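Local atomic coordinates of dihydrodipicolinate synthase (Oceanobacillus iheyensis HTE831, PDB entry 3D0C), a protein that probably condenses pyruvate with aspartate semialdehyde in lysine biosynthesis. Residues A[41-46]-A[80-85]; A[142-147]-A[173-178]; A[153-158]-A[180-185]. The protein carries 1 engineered substitution. All blocks are in the same frame, centred on the assembly; numbering follows the deposited sequence.

Interaction 1: A[41-46]-A[80-85]; sequences FLLQNG and GRATVV
Leu43 CA and Ala82 CA, 7.6 Å apart, are the nearest CA pair between the last turn of helix 32-44 and the loop that leads into strand 83-88. That spacing is bridged by side chains, and Leu43 supplies all of the helix's share: its two methyl groups each take a different partner. Leu43 CD1 sits over the centre of one face of the Arg81 guanidinium, 3.5 Å from Arg81 CZ, while Leu43 CD2 meets Ala82 CB at 3.7 Å. The leucine and arginine side chains cross at about a right angle. Arg81 reaches this position because its chain bends at chi3 (-74°).

In the TIM barrel this joins the end of one outer helix to the turn after the next, helix 64-78, just before the third barrel strand begins. The guanidinium is held by several partners, a salt bridge from NH2 to Glu40 and hydrogen bonds from NE to Val78 O and from NH2 to Leu77 O, so the methyl packs on a group whose rotation is already restrained. Behind Leu43 the helix closes in a Schellman motif, with Gly46 at positive phi as its C-prime residue and Gly46 N bonded to Leu43 O at 3.1 Å. Asn45 ND2 turns back to Phe41 O, 2.6 Å away, and lies over the centre of one face of the Phe41 ring.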
loop_
_atom_site.group_PDB
_atom_site.type_symbol
_atom_site.label_atom_id
_atom_site.label_comp_id
_atom_site.label_asym_id
_atom_site.label_seq_id
_atom_site.Cartn_x
_atom_site.Cartn_y
_atom_site.Cartn_z
ATOM N N PHE A 41 -28.825 -0.401 8.167
ATOM C CA PHE A 41 -29.215 -1.387 7.166
ATOM C C PHE A 41 -28.572 -2.731 7.472
ATOM O O PHE A 41 -29.231 -3.770 7.422
ATOM C CB PHE A 41 -28.774 -0.920 5.778
ATOM C CG PHE A 41 -29.081 -1.896 4.680
ATOM C CD1 PHE A 41 -30.341 -1.930 4.088
ATOM C CD2 PHE A 41 -28.107 -2.785 4.234
ATOM C CE1 PHE A 41 -30.626 -2.834 3.064
ATOM C CE2 PHE A 41 -28.380 -3.694 3.212
ATOM C CZ PHE A 41 -29.642 -3.719 2.623
ATOM N N LEU A 42 -27.275 -2.701 7.770
ATOM C CA LEU A 42 -26.528 -3.909 8.088
ATOM C C LEU A 42 -27.052 -4.567 9.366
ATOM O O LEU A 42 -27.243 -5.783 9.417
ATOM C CB LEU A 42 -25.042 -3.573 8.240
ATOM C CG LEU A 42 -24.316 -3.164 6.953
ATOM C CD1 LEU A 42 -22.951 -2.571 7.286
ATOM C CD2 LEU A 42 -24.173 -4.385 6.044
ATOM N N LEU A 43 -27.291 -3.769 10.398
ATOM C CA LEU A 43 -27.788 -4.317 11.653
ATOM C C LEU A 43 -29.200 -4.881 11.514
ATOM O O LEU A 43 -29.511 -5.929 12.071
ATOM C CB LEU A 43 -27.768 -3.245 12.746
ATOM C CG LEU A 43 -26.381 -2.762 13.185
ATOM C CD1 LEU A 43 -26.518 -1.575 14.120
ATOM C CD2 LEU A 43 -25.635 -3.904 13.871
ATOM N N GLN A 44 -30.053 -4.186 10.770
ATOM C CA GLN A 44 -31.429 -4.627 10.582
ATOM C C GLN A 44 -31.478 -5.939 9.817
ATOM O O GLN A 44 -32.434 -6.703 9.933
ATOM C CB GLN A 44 -32.230 -3.558 9.827
ATOM C CG GLN A 44 -33.629 -3.996 9.410
ATOM C CD GLN A 44 -34.456 -4.528 10.571
ATOM O OE1 GLN A 44 -34.657 -3.841 11.577
ATOM N NE2 GLN A 44 -34.946 -5.759 10.434
ATOM N N ASN A 45 -30.436 -6.197 9.036
ATOM C CA ASN A 45 -30.376 -7.413 8.250
ATOM C C ASN A 45 -29.590 -8.552 8.893
ATOM O O ASN A 45 -29.239 -9.521 8.228
ATOM C CB ASN A 45 -29.842 -7.081 6.859
ATOM C CG ASN A 45 -30.889 -6.395 6.001
ATOM O OD1 ASN A 45 -31.840 -7.031 5.555
ATOM N ND2 ASN A 45 -30.732 -5.096 5.782
ATOM N N GLY A 46 -29.320 -8.430 10.189
ATOM C CA GLY A 46 -28.628 -9.490 10.903
ATOM C C GLY A 46 -27.123 -9.457 11.122
ATOM O O GLY A 46 -26.599 -10.331 11.815
ATOM N N GLY A 80 -23.120 -1.387 20.865
ATOM C CA GLY A 80 -23.184 -2.732 21.408
ATOM C C GLY A 80 -24.118 -3.727 20.737
ATOM O O GLY A 80 -24.187 -4.876 21.173
ATOM N N ARG A 81 -24.830 -3.309 19.692
ATOM C CA ARG A 81 -25.748 -4.212 18.994
ATOM C C ARG A 81 -25.012 -5.282 18.179
ATOM O O ARG A 81 -25.602 -6.290 17.782
ATOM C CB ARG A 81 -26.695 -3.418 18.087
ATOM C CG ARG A 81 -27.821 -2.709 18.841
ATOM C CD ARG A 81 -28.739 -1.949 17.894
ATOM N NE ARG A 81 -28.122 -0.726 17.386
ATOM C CZ ARG A 81 -28.620 0.003 16.394
ATOM N NH1 ARG A 81 -29.743 -0.367 15.795
ATOM N NH2 ARG A 81 -28.001 1.109 16.008
ATOM N N ALA A 82 -23.726 -5.049 17.935
ATOM C CA ALA A 82 -22.892 -5.984 17.191
ATOM C C ALA A 82 -21.452 -5.778 17.624
ATOM O O ALA A 82 -21.140 -4.805 18.312
ATOM C CB ALA A 82 -23.020 -5.743 15.695
ATOM N N THR A 83 -20.582 -6.701 17.237
ATOM C CA THR A 83 -19.170 -6.597 17.575
ATOM C C THR A 83 -18.548 -5.645 16.562
ATOM O O THR A 83 -18.745 -5.800 15.358
ATOM C CB THR A 83 -18.461 -7.968 17.486
ATOM O OG1 THR A 83 -18.961 -8.838 18.506
ATOM C CG2 THR A 83 -16.963 -7.810 17.662
ATOM N N VAL A 84 -17.802 -4.656 17.043
ATOM C CA VAL A 84 -17.183 -3.694 16.144
ATOM C C VAL A 84 -15.671 -3.907 16.056
ATOM O O VAL A 84 -14.968 -3.957 17.068
ATOM C CB VAL A 84 -17.492 -2.236 16.590
ATOM C CG1 VAL A 84 -16.859 -1.248 15.627
ATOM C CG2 VAL A 84 -19.002 -2.014 16.640
ATOM N N VAL A 85 -15.185 -4.047 14.828
ATOM C CA VAL A 85 -13.768 -4.255 14.581
ATOM C C VAL A 85 -13.289 -3.059 13.779
ATOM O O VAL A 85 -13.707 -2.842 12.638
ATOM C CB VAL A 85 -13.527 -5.553 13.794
ATOM C CG1 VAL A 85 -12.029 -5.802 13.643
ATOM C CG2 VAL A 85 -14.201 -6.718 14.508
#

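Interaction 2: A[142-147]-A[173-178]; sequences IYFKDA and IQRVTQ
Phe144 and Arg175 meet across well-separated backbones: Phe144 CA of the fifth barrel strand is 10.9 Å from Val176 CA of helix 173-182, and in the loop after the strand Ala147 CA is 9.5 Å from Arg175 CA. This is the catalytic end of a TIM barrel: Tyr143, the neighbour of Phe144 on the strand, is the predicted proton donor/acceptor, and the Phe144 side chain lies about 7 Å from that of Lys167, the predicted Schiff-base lysine.

The long arginine spans the gap. With chi3 turned to 64°, its chain bends and brings the guanidinium to the loop, where Arg175 NH1 donates to Ala147 O at 2.7 Å with an N-H...O angle of 154°. Arg175 NH2 approaches the edge of the Phe144 ring, 4.0 Å from Phe144 CE2. Ring and guanidinium planes stand 70° apart, so the two do not stack. Other parts of the same loop hold the remaining nitrogens: NE pairs with Asp151 in a salt bridge and NH2 donates to Leu149 O. A leucine in place of Arg175 would probably leave Ala147 O and Leu149 O without these donors and Asp151 without its charged mate, making the loop more mobile.

Just past the strand, Lys145 NZ donates to Tyr143 OH at 3.0 Å. The oxygen of Ala147 receives NH1 on a lone pair in the carbonyl plane, and lies in the plane of the guanidinium itself.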
loop_
_atom_site.group_PDB
_atom_site.type_symbol
_atom_site.label_atom_id
_atom_site.label_comp_id
_atom_site.label_asym_id
_atom_site.label_seq_id
_atom_site.Cartn_x
_atom_site.Cartn_y
_atom_site.Cartn_z
ATOM N N ILE A 142 -5.770 -10.027 12.196
ATOM C CA ILE A 142 -4.836 -9.692 11.117
ATOM C C ILE A 142 -5.380 -10.049 9.734
ATOM O O ILE A 142 -5.835 -11.172 9.501
ATOM C CB ILE A 142 -3.475 -10.398 11.285
ATOM C CG1 ILE A 142 -2.800 -9.861 12.544
ATOM C CG2 ILE A 142 -2.559 -10.180 10.057
ATOM C CD1 ILE A 142 -1.592 -10.606 13.072
ATOM N N TYR A 143 -5.370 -9.052 8.845
ATOM C CA TYR A 143 -5.782 -9.225 7.460
ATOM C C TYR A 143 -4.496 -9.653 6.755
ATOM O O TYR A 143 -3.610 -8.837 6.487
ATOM C CB TYR A 143 -6.303 -7.909 6.893
ATOM C CG TYR A 143 -6.801 -8.026 5.467
ATOM C CD1 TYR A 143 -7.781 -8.959 5.111
ATOM C CD2 TYR A 143 -6.324 -7.171 4.480
ATOM C CE1 TYR A 143 -8.278 -9.026 3.789
ATOM C CE2 TYR A 143 -6.808 -7.227 3.175
ATOM C CZ TYR A 143 -7.780 -8.146 2.832
ATOM O OH TYR A 143 -8.241 -8.145 1.534
ATOM N N PHE A 144 -4.415 -10.949 6.482
ATOM C CA PHE A 144 -3.253 -11.581 5.857
ATOM C C PHE A 144 -3.486 -11.870 4.369
ATOM O O PHE A 144 -4.189 -12.820 4.013
ATOM C CB PHE A 144 -2.967 -12.894 6.596
ATOM C CG PHE A 144 -1.556 -13.378 6.468
ATOM C CD1 PHE A 144 -0.548 -12.831 7.249
ATOM C CD2 PHE A 144 -1.236 -14.397 5.573
ATOM C CE1 PHE A 144 0.764 -13.288 7.146
ATOM C CE2 PHE A 144 0.072 -14.864 5.459
ATOM C CZ PHE A 144 1.076 -14.306 6.251
ATOM N N LYS A 145 -2.867 -11.078 3.497
ATOM C CA LYS A 145 -3.079 -11.253 2.067
ATOM C C LYS A 145 -1.832 -11.278 1.183
ATOM O O LYS A 145 -1.951 -11.362 -0.039
ATOM C CB LYS A 145 -4.000 -10.142 1.565
ATOM C CG LYS A 145 -3.324 -8.780 1.554
ATOM C CD LYS A 145 -4.307 -7.653 1.269
ATOM C CE LYS A 145 -5.019 -7.836 -0.062
ATOM N NZ LYS A 145 -6.130 -6.850 -0.229
ATOM N N ASP A 146 -0.651 -11.194 1.785
ATOM C CA ASP A 146 0.608 -11.180 1.031
ATOM C C ASP A 146 1.143 -12.601 0.889
ATOM O O ASP A 146 1.709 -13.143 1.833
ATOM C CB ASP A 146 1.634 -10.311 1.778
ATOM C CG ASP A 146 2.934 -10.096 0.995
ATOM O OD1 ASP A 146 3.210 -10.828 0.019
ATOM O OD2 ASP A 146 3.698 -9.186 1.383
ATOM N N ALA A 147 0.965 -13.199 -0.285
ATOM C CA ALA A 147 1.435 -14.561 -0.513
ATOM C C ALA A 147 2.952 -14.702 -0.356
ATOM O O ALA A 147 3.456 -15.808 -0.153
ATOM C CB ALA A 147 1.005 -15.039 -1.906
ATOM N N ILE A 173 -5.787 -22.591 -1.539
ATOM C CA ILE A 173 -6.466 -23.562 -0.701
ATOM C C ILE A 173 -5.530 -24.539 -0.012
ATOM O O ILE A 173 -5.872 -25.060 1.053
ATOM C CB ILE A 173 -7.566 -24.326 -1.501
ATOM C CG1 ILE A 173 -8.613 -24.855 -0.533
ATOM C CG2 ILE A 173 -6.968 -25.461 -2.314
ATOM C CD1 ILE A 173 -9.454 -23.764 0.079
ATOM N N GLN A 174 -4.358 -24.795 -0.593
ATOM C CA GLN A 174 -3.406 -25.701 0.051
ATOM C C GLN A 174 -2.874 -25.004 1.312
ATOM O O GLN A 174 -2.825 -25.597 2.391
ATOM C CB GLN A 174 -2.229 -26.014 -0.877
ATOM C CG GLN A 174 -2.572 -26.728 -2.185
ATOM C CD GLN A 174 -3.033 -28.164 -1.987
ATOM O OE1 GLN A 174 -2.692 -28.812 -0.994
ATOM N NE2 GLN A 174 -3.797 -28.677 -2.946
ATOM N N ARG A 175 -2.465 -23.746 1.163
ATOM C CA ARG A 175 -1.931 -22.972 2.279
ATOM C C ARG A 175 -2.945 -22.736 3.388
ATOM O O ARG A 175 -2.606 -22.821 4.569
ATOM C CB ARG A 175 -1.404 -21.611 1.805
ATOM C CG ARG A 175 -0.047 -21.674 1.139
ATOM C CD ARG A 175 0.488 -20.297 0.762
ATOM N NE ARG A 175 0.743 -19.439 1.918
ATOM C CZ ARG A 175 1.444 -18.308 1.862
ATOM N NH1 ARG A 175 1.958 -17.907 0.706
ATOM N NH2 ARG A 175 1.630 -17.577 2.951
ATOM N N VAL A 176 -4.186 -22.426 3.019
ATOM C CA VAL A 176 -5.184 -22.167 4.039
ATOM C C VAL A 176 -5.438 -23.407 4.867
ATOM O O VAL A 176 -5.611 -23.323 6.084
ATOM C CB VAL A 176 -6.525 -21.658 3.444
ATOM C CG1 VAL A 176 -7.182 -22.721 2.584
ATOM C CG2 VAL A 176 -7.447 -21.249 4.581
ATOM N N THR A 177 -5.444 -24.566 4.215
ATOM C CA THR A 177 -5.662 -25.823 4.924
ATOM C C THR A 177 -4.480 -26.105 5.854
ATOM O O THR A 177 -4.665 -26.492 7.005
ATOM C CB THR A 177 -5.828 -26.991 3.932
ATOM O OG1 THR A 177 -6.929 -26.713 3.055
ATOM C CG2 THR A 177 -6.097 -28.298 4.672
ATOM N N GLN A 178 -3.266 -25.905 5.357
ATOM C CA GLN A 178 -2.076 -26.145 6.167
ATOM C C GLN A 178 -2.006 -25.276 7.427
ATOM O O GLN A 178 -1.886 -25.794 8.542
ATOM C CB GLN A 178 -0.821 -25.908 5.338
ATOM C CG GLN A 178 -0.599 -26.914 4.226
ATOM C CD GLN A 178 0.391 -26.397 3.198
ATOM O OE1 GLN A 178 1.244 -25.559 3.509
ATOM N NE2 GLN A 178 0.291 -26.895 1.972
#

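Interaction 3: A[153-158]-A[180-185]; sequences VIKELA and MRAVPK. Engineered in segment 180-185: Met180 (natural residue Ile).
Apolar packing carries most of this contact, and its most buried pair is Ala158 with Val183. Ala158 CB, which points toward the other segment, meets Val183 CG1 at 3.8 Å. CG1 lies anti to the backbone N (chi1 -178°), and it is this branch of the valine that touches the alanine methyl. The nearest CA pair is Lys155 CA and Val183 CA, at 6.3 Å. Val183 is also the first residue to depart from helical backbone angles after helix 173-182, so the packing falls where that helix gives way to the loop before strand 190-193.

A second, more exposed apolar contact uses the hydrocarbon part of a charged side chain. Lys155 lays its distal methylenes beside Ala182 CB, with Lys155 CE at 4.1 Å and Lys155 CD at 4.2 Å from that Ala182 CB. Its chain bends at chi3 (61°), and contact with the alanine is made by carbon alone.

As for polar groups, Lys155 NZ forms a long, weak ion pair with Asp152 of its own helix, which does not cross to segment 180-185.

Helices 152-157 and 173-182 are successive outer helices of the TIM barrel, with strand 163-168 between them in sequence, and each also packs on strands. Ile154 and Leu157 rest on strands 140-144 and 163-168, and Leu157 further reaches Val126 and Tyr129 of helix 122-135. Across from them, Val183 and the engineered Met180, present as selenomethionine, both touch Phe191 of strand 190-193.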
loop_
_atom_site.group_PDB
_atom_site.type_symbol
_atom_site.label_atom_id
_atom_site.label_comp_id
_atom_site.label_asym_id
_atom_site.label_seq_id
_atom_site.Cartn_x
_atom_site.Cartn_y
_atom_site.Cartn_z
ATOM N N VAL A 153 4.389 -16.682 9.973
ATOM C CA VAL A 153 4.223 -15.391 10.644
ATOM C C VAL A 153 2.994 -15.536 11.541
ATOM O O VAL A 153 2.987 -15.110 12.699
ATOM C CB VAL A 153 3.952 -14.249 9.634
ATOM C CG1 VAL A 153 3.508 -12.975 10.374
ATOM C CG2 VAL A 153 5.197 -13.983 8.810
ATOM N N ILE A 154 1.955 -16.142 10.973
ATOM C CA ILE A 154 0.710 -16.383 11.683
ATOM C C ILE A 154 0.958 -17.367 12.832
ATOM O O ILE A 154 0.537 -17.128 13.962
ATOM C CB ILE A 154 -0.367 -16.978 10.732
ATOM C CG1 ILE A 154 -0.820 -15.924 9.716
ATOM C CG2 ILE A 154 -1.552 -17.487 11.537
ATOM C CD1 ILE A 154 -1.704 -16.477 8.610
ATOM N N LYS A 155 1.640 -18.469 12.529
ATOM C CA LYS A 155 1.941 -19.503 13.523
ATOM C C LYS A 155 2.692 -18.927 14.719
ATOM O O LYS A 155 2.394 -19.248 15.874
ATOM C CB LYS A 155 2.760 -20.625 12.873
ATOM C CG LYS A 155 1.986 -21.395 11.802
ATOM C CD LYS A 155 2.869 -22.334 10.985
ATOM C CE LYS A 155 3.537 -23.392 11.846
ATOM N NZ LYS A 155 4.326 -24.338 11.003
ATOM N N GLU A 156 3.661 -18.069 14.428
ATOM C CA GLU A 156 4.466 -17.410 15.450
ATOM C C GLU A 156 3.627 -16.528 16.380
ATOM O O GLU A 156 3.839 -16.501 17.594
ATOM C CB GLU A 156 5.534 -16.547 14.774
ATOM C CG GLU A 156 6.157 -15.502 15.669
ATOM C CD GLU A 156 7.405 -15.998 16.352
ATOM O OE1 GLU A 156 7.346 -17.067 16.997
ATOM O OE2 GLU A 156 8.448 -15.316 16.243
ATOM N N LEU A 157 2.665 -15.814 15.809
ATOM C CA LEU A 157 1.822 -14.901 16.578
ATOM C C LEU A 157 0.579 -15.488 17.243
ATOM O O LEU A 157 0.086 -14.941 18.234
ATOM C CB LEU A 157 1.388 -13.744 15.679
ATOM C CG LEU A 157 2.509 -12.901 15.070
ATOM C CD1 LEU A 157 1.932 -11.998 13.993
ATOM C CD2 LEU A 157 3.186 -12.090 16.160
ATOM N N ALA A 158 0.072 -16.589 16.697
ATOM C CA ALA A 158 -1.141 -17.228 17.210
ATOM C C ALA A 158 -1.258 -17.342 18.734
ATOM O O ALA A 158 -2.330 -17.119 19.290
ATOM C CB ALA A 158 -1.308 -18.599 16.576
HETATM N N MSE A 180 -4.288 -23.658 9.034
HETATM C CA MSE A 180 -5.361 -23.945 9.987
HETATM C C MSE A 180 -5.178 -25.249 10.763
HETATM O O MSE A 180 -5.661 -25.386 11.895
HETATM C CB MSE A 180 -6.713 -23.947 9.281
HETATM C CG MSE A 180 -7.086 -22.575 8.747
HETATM SE SE MSE A 180 -8.935 -22.437 8.237
HETATM C CE MSE A 180 -8.855 -23.603 6.692
ATOM N N ARG A 181 -4.492 -26.211 10.164
ATOM C CA ARG A 181 -4.257 -27.473 10.851
ATOM C C ARG A 181 -3.065 -27.300 11.785
ATOM O O ARG A 181 -2.922 -28.022 12.773
ATOM C CB ARG A 181 -3.968 -28.592 9.843
ATOM C CG ARG A 181 -5.168 -28.990 8.994
ATOM C CD ARG A 181 -4.810 -30.080 7.992
ATOM N NE ARG A 181 -4.318 -31.297 8.635
ATOM C CZ ARG A 181 -5.041 -32.075 9.432
ATOM N NH1 ARG A 181 -6.305 -31.771 9.697
ATOM N NH2 ARG A 181 -4.499 -33.160 9.969
ATOM N N ALA A 182 -2.218 -26.326 11.471
ATOM C CA ALA A 182 -1.020 -26.067 12.259
ATOM C C ALA A 182 -1.277 -25.333 13.573
ATOM O O ALA A 182 -0.585 -25.568 14.568
ATOM C CB ALA A 182 -0.020 -25.286 11.428
ATOM N N VAL A 183 -2.264 -24.443 13.575
ATOM C CA VAL A 183 -2.592 -23.675 14.771
ATOM C C VAL A 183 -3.521 -24.451 15.695
ATOM O O VAL A 183 -4.632 -24.810 15.313
ATOM C CB VAL A 183 -3.261 -22.337 14.399
ATOM C CG1 VAL A 183 -3.543 -21.520 15.657
ATOM C CG2 VAL A 183 -2.366 -21.565 13.448
ATOM N N PRO A 184 -3.073 -24.719 16.933
ATOM C CA PRO A 184 -3.863 -25.456 17.926
ATOM C C PRO A 184 -5.088 -24.663 18.379
ATOM O O PRO A 184 -5.064 -23.433 18.411
ATOM C CB PRO A 184 -2.862 -25.692 19.053
ATOM C CG PRO A 184 -1.983 -24.482 18.972
ATOM C CD PRO A 184 -1.761 -24.338 17.481
ATOM N N LYS A 185 -6.160 -25.365 18.727
ATOM C CA LYS A 185 -7.381 -24.695 19.155
ATOM C C LYS A 185 -7.132 -23.855 20.406
ATOM O O LYS A 185 -7.765 -22.815 20.600
ATOM C CB LYS A 185 -8.493 -25.720 19.428
ATOM C CG LYS A 185 -8.557 -26.239 20.862
ATOM C CD LYS A 185 -9.785 -27.121 21.080
ATOM C CE LYS A 185 -10.013 -27.404 22.560
ATOM N NZ LYS A 185 -10.242 -26.145 23.335
#

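In the fold
All three contacts belong to one eight-stranded parallel TIM barrel. Interaction 1 closes before interaction 2 opens, and their centres are about 27 Å apart on opposite sides of the chain's centre; the centre of interaction 3 is about 29 Å from that of interaction 1. Interactions 2 and 3 form a neighbouring pair, with centres about 11 Å apart, alternating segments along the chain and helix 173-182 in common. They also touch directly: Phe144 CD2 packs on Ile154 CD1 at 3.7 Å. Thus strand 140-144, helix 152-157 and helix 173-182 are joined through these contacts; of the three only interaction 2 reaches the predicted catalytic residues, while interactions 1 and 3 lie away from them.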